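Local coordinates for protein alternansucrase (Leuconostoc mesenteroides, PDB 6HVG) that is a large multidomain enzyme of glycoside hydrolase family 70, built around a TIM-type barrel and carrying a bound calcium ion, at residues P391-K396 with D426-S431; S747-H752 with A812-N817. All blocks are in the same frame, centred on the assembly; numbering follows the deposited sequence.

Contact 1. Residues P391-K396 with D426-S431; sequences PHNAAK and DTWTAS
In His392 and Trp428, chi1 of -59° and -72° sets each CG beside its own backbone N, anti to the carbonyl carbon, and turns the two rings toward each other. The backbones stay well apart, the CA atoms of His392 and Trp428 being 7.7 Å from each other, and the side chains make the contact. His392 lies over one face of the indole. Its CB sits above the six-membered ring of Trp428, 3.4 Å from that ring's centroid and nearly on the normal, which identifies a CH-pi contact. Farther along the side chain, His392 CD2 approaches Trp428 CE2 at 3.4 Å, and the imidazole spreads over the five-membered ring with the centroids 4.0 Å apart. The two planes are inclined by 33°, too much for a parallel stack and too little for an edge-to-face pair. Asn393 adds a different approach: its OD1 stands at the indole rim, near the plane, 3.8 Å from Trp428 CH2. The polar ends are fixed by other residues, His392 ND1 by Asp420 and Asn393 OD1 by Gln485. The contact thus joins the short helix 390-393 to strand 427-430 of a two-stranded antiparallel hairpin, where partner strand 420-423 supplies Asp420 and Leu422 beside Trp428, while helix 474-495 brings Phe482 and Gln485 against the same indole.

Contact 2. Residues S747-H752 with A812-N817; sequences SFVRAH and AMLLTN
Ser747 OG, which also meets Leu814, is gripped by a water at 2.8 Å and by the hydroxyl of Thr820. The same water accepts a hydrogen bond from Asn817 ND2 at 3.1 Å, and this bridge ties the two segments together although no direct hydrogen bond spans them. The amide of Asn817 is held at its other end as well, since Asn817 OD1 pairs with Gln862, so both ends of the group have a partner that limits its rotation. Leu814 carries the apolar part of the contact. Its CG turns away from the backbone N, chi1 -173°, and the two methyls then divide their work: CD1 lies beside Ser747, 3.8 Å from Ser747 CB, whereas CD2 meets Val749 CG2 at 4.1 Å, the two side chains crossing at a slant. The CD1 methyl also approaches the peptide linking Ser747 to Phe748, with Phe748 N 3.9 Å from Leu814 CD1. At Phe748 the CB points away from 812-817. Within the other segment, Thr816 OG1 donates to Ala812 O at 2.8 Å, in the carbonyl plane and on a lone pair, which ties Thr816 back to the carbonyl four residues earlier. Ser747 belongs to barrel strand 745-747, which runs parallel to 821-825; helix 807-814 leads into that second strand, so Leu814 packs inside a beta-alpha-beta crossover, against Pro822 too, while Val749 reaches Phe687 of helix 681-692.

In the fold
Contact 1 and contact 2 lie on opposite sides of the chain's centre, with their own centres 74 Å apart and nearest atoms about 52 Å apart. They come in series along the sequence, contact 1 closing before contact 2 opens, and have no helix, strand or sheet in common. Contact 1, 52 Å from the chain's centre, belongs to a peripheral region where a small hairpin meets helix 474-495. Contact 2, 26 Å from it, is buried where a strand of the parallel eight-stranded barrel meets a surrounding helix, within the family 70 range. The pair therefore samples two separately packed parts of a multidomain enzyme, consistent with a catalytic barrel carrying distinct accessory domains.

Contact 1. Residues P391-K396 with D426-S431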
# COMPACT_ATOMS: atom_id res chain seq x y z
N PRO A 391 -33.30 19.11 35.80
CA PRO A 391 -32.38 19.38 36.91
C PRO A 391 -31.67 18.13 37.46
O PRO A 391 -30.58 18.26 37.99
CB PRO A 391 -33.26 20.01 38.00
CG PRO A 391 -34.65 19.73 37.61
CD PRO A 391 -34.68 19.48 36.13
N HIS A 392 -32.31 16.97 37.35
CA HIS A 392 -31.71 15.72 37.82
C HIS A 392 -30.60 15.21 36.87
O HIS A 392 -29.53 14.82 37.32
CB HIS A 392 -32.78 14.63 38.01
CG HIS A 392 -33.87 15.00 38.97
ND1 HIS A 392 -33.65 15.72 40.13
CD2 HIS A 392 -35.20 14.73 38.96
CE1 HIS A 392 -34.79 15.90 40.78
NE2 HIS A 392 -35.74 15.30 40.09
N ASN A 393 -30.86 15.23 35.56
CA ASN A 393 -29.89 14.76 34.58
C ASN A 393 -28.81 15.78 34.24
O ASN A 393 -27.84 15.43 33.58
CB ASN A 393 -30.57 14.32 33.29
CG ASN A 393 -31.21 12.94 33.39
OD1 ASN A 393 -30.76 12.09 34.16
ND2 ASN A 393 -32.25 12.73 32.61
N ALA A 394 -28.92 17.01 34.71
CA ALA A 394 -27.90 18.02 34.45
C ALA A 394 -26.57 17.63 35.09
O ALA A 394 -26.51 16.85 36.04
CB ALA A 394 -28.35 19.37 34.96
N ALA A 395 -25.49 18.19 34.57
CA ALA A 395 -24.16 17.93 35.08
C ALA A 395 -24.02 18.47 36.49
O ALA A 395 -24.48 19.59 36.78
CB ALA A 395 -23.13 18.58 34.16
N LYS A 396 -23.41 17.67 37.36
CA LYS A 396 -23.09 18.05 38.74
C LYS A 396 -22.16 19.24 38.75
O LYS A 396 -22.23 20.09 39.62
CB LYS A 396 -22.42 16.88 39.47
CG LYS A 396 -22.02 17.14 40.93
CD LYS A 396 -23.23 17.27 41.84
CE LYS A 396 -22.81 17.57 43.27
NZ LYS A 396 -24.00 17.85 44.13
N ASP A 426 -36.63 4.14 40.29
CA ASP A 426 -37.67 4.45 41.27
C ASP A 426 -37.46 5.79 41.91
O ASP A 426 -38.34 6.67 41.86
CB ASP A 426 -37.74 3.39 42.39
CG ASP A 426 -38.33 2.07 41.91
OD1 ASP A 426 -38.15 1.02 42.59
OD2 ASP A 426 -38.98 2.09 40.85
N THR A 427 -36.30 5.95 42.53
CA THR A 427 -36.05 7.11 43.36
C THR A 427 -34.78 7.82 42.94
O THR A 427 -33.75 7.19 42.72
CB THR A 427 -36.02 6.75 44.86
OG1 THR A 427 -35.10 5.68 45.09
CG2 THR A 427 -37.41 6.34 45.33
N TRP A 428 -34.89 9.13 42.81
CA TRP A 428 -33.76 9.98 42.47
C TRP A 428 -32.92 10.16 43.71
O TRP A 428 -33.42 10.52 44.77
CB TRP A 428 -34.22 11.34 42.00
CG TRP A 428 -34.84 11.34 40.63
CD1 TRP A 428 -36.17 11.38 40.34
CD2 TRP A 428 -34.15 11.35 39.37
NE1 TRP A 428 -36.35 11.41 38.98
CE2 TRP A 428 -35.13 11.38 38.36
CE3 TRP A 428 -32.80 11.33 39.00
CZ2 TRP A 428 -34.80 11.40 37.01
CZ3 TRP A 428 -32.48 11.34 37.64
CH2 TRP A 428 -33.48 11.38 36.67
N THR A 429 -31.63 9.89 43.58
CA THR A 429 -30.69 10.11 44.65
C THR A 429 -29.50 10.94 44.12
O THR A 429 -29.04 10.77 42.97
CB THR A 429 -30.20 8.77 45.22
OG1 THR A 429 -29.41 8.10 44.24
CG2 THR A 429 -31.37 7.83 45.53
N ALA A 430 -29.01 11.85 44.96
CA ALA A 430 -27.80 12.60 44.67
C ALA A 430 -26.70 11.61 44.25
O ALA A 430 -26.60 10.52 44.81
CB ALA A 430 -27.38 13.39 45.90
N SER A 431 -25.89 11.98 43.27
CA SER A 431 -24.84 11.09 42.79
C SER A 431 -23.59 11.17 43.65
O SER A 431 -23.28 12.22 44.23
CB SER A 431 -24.46 11.41 41.34
OG SER A 431 -24.29 12.80 41.15

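Contact 2. Residues S747-H752 with A812-N817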
# COMPACT_ATOMS: atom_id res chain seq x y z
N SER A 747 24.92 -2.46 -3.31
CA SER A 747 23.97 -3.07 -4.25
C SER A 747 23.53 -4.41 -3.76
O SER A 747 24.26 -5.07 -3.03
CB SER A 747 24.59 -3.21 -5.66
OG SER A 747 25.85 -3.84 -5.63
N PHE A 748 22.34 -4.82 -4.17
CA PHE A 748 21.79 -6.10 -3.73
C PHE A 748 20.89 -6.71 -4.76
O PHE A 748 20.45 -6.04 -5.67
CB PHE A 748 21.03 -5.93 -2.42
CG PHE A 748 19.93 -4.90 -2.48
CD1 PHE A 748 20.18 -3.57 -2.18
CD2 PHE A 748 18.66 -5.27 -2.83
CE1 PHE A 748 19.19 -2.62 -2.23
CE2 PHE A 748 17.65 -4.32 -2.89
CZ PHE A 748 17.92 -3.00 -2.59
N VAL A 749 20.62 -8.01 -4.60
CA VAL A 749 19.66 -8.73 -5.42
C VAL A 749 18.31 -8.76 -4.73
O VAL A 749 17.28 -8.55 -5.35
CB VAL A 749 20.12 -10.17 -5.68
CG1 VAL A 749 19.12 -10.92 -6.54
CG2 VAL A 749 21.49 -10.15 -6.36
N ARG A 750 18.31 -9.02 -3.42
CA ARG A 750 17.08 -9.01 -2.62
C ARG A 750 17.35 -8.36 -1.29
O ARG A 750 18.49 -8.19 -0.90
CB ARG A 750 16.53 -10.44 -2.39
CG ARG A 750 16.10 -11.13 -3.67
CD ARG A 750 14.97 -12.12 -3.45
NE ARG A 750 15.38 -13.20 -2.56
CZ ARG A 750 14.76 -13.58 -1.46
NH1 ARG A 750 13.65 -12.99 -1.04
NH2 ARG A 750 15.26 -14.58 -0.76
N ALA A 751 16.27 -8.01 -0.59
CA ALA A 751 16.38 -7.40 0.72
C ALA A 751 15.25 -7.86 1.62
O ALA A 751 14.31 -8.48 1.17
CB ALA A 751 16.40 -5.89 0.58
N HIS A 752 15.35 -7.52 2.91
CA HIS A 752 14.31 -7.87 3.88
C HIS A 752 12.97 -7.27 3.42
O HIS A 752 11.91 -7.80 3.73
CB HIS A 752 14.68 -7.36 5.29
CG HIS A 752 14.50 -5.88 5.48
ND1 HIS A 752 15.48 -4.95 5.17
CD2 HIS A 752 13.45 -5.16 5.95
CE1 HIS A 752 15.04 -3.73 5.44
NE2 HIS A 752 13.81 -3.83 5.91
N ALA A 812 26.44 -14.15 -8.69
CA ALA A 812 27.70 -14.25 -9.42
C ALA A 812 28.09 -12.89 -9.97
O ALA A 812 29.26 -12.49 -9.89
CB ALA A 812 27.62 -15.26 -10.55
N MET A 813 27.12 -12.17 -10.52
CA MET A 813 27.37 -10.82 -11.03
C MET A 813 27.55 -9.81 -9.90
O MET A 813 28.50 -9.02 -9.91
CB MET A 813 26.23 -10.39 -11.94
CG MET A 813 26.13 -11.24 -13.20
SD MET A 813 24.79 -10.75 -14.30
CE MET A 813 25.24 -9.04 -14.65
N LEU A 814 26.66 -9.85 -8.91
CA LEU A 814 26.73 -8.92 -7.79
C LEU A 814 28.10 -8.94 -7.14
O LEU A 814 28.66 -7.90 -6.81
CB LEU A 814 25.69 -9.26 -6.72
CG LEU A 814 25.59 -8.26 -5.59
CD1 LEU A 814 24.90 -6.99 -6.08
CD2 LEU A 814 24.82 -8.85 -4.41
N LEU A 815 28.63 -10.15 -6.97
CA LEU A 815 29.84 -10.37 -6.18
C LEU A 815 31.14 -10.21 -6.94
O LEU A 815 32.20 -10.23 -6.33
CB LEU A 815 29.79 -11.76 -5.54
CG LEU A 815 28.65 -11.97 -4.53
CD1 LEU A 815 28.57 -13.41 -4.11
CD2 LEU A 815 28.78 -11.08 -3.30
N THR A 816 31.07 -10.04 -8.27
CA THR A 816 32.26 -9.77 -9.10
C THR A 816 32.30 -8.34 -9.67
O THR A 816 33.30 -7.95 -10.27
CB THR A 816 32.35 -10.76 -10.29
OG1 THR A 816 31.14 -10.73 -11.07
CG2 THR A 816 32.57 -12.16 -9.78
N ASN A 817 31.24 -7.56 -9.50
CA ASN A 817 31.21 -6.18 -10.01
C ASN A 817 32.21 -5.26 -9.30
O ASN A 817 32.25 -5.19 -8.05
CB ASN A 817 29.80 -5.58 -9.89
CG ASN A 817 28.91 -5.88 -11.10
OD1 ASN A 817 29.36 -6.35 -12.13
ND2 ASN A 817 27.61 -5.60 -10.95
O HOH W 1 26.68 -4.74 -8.15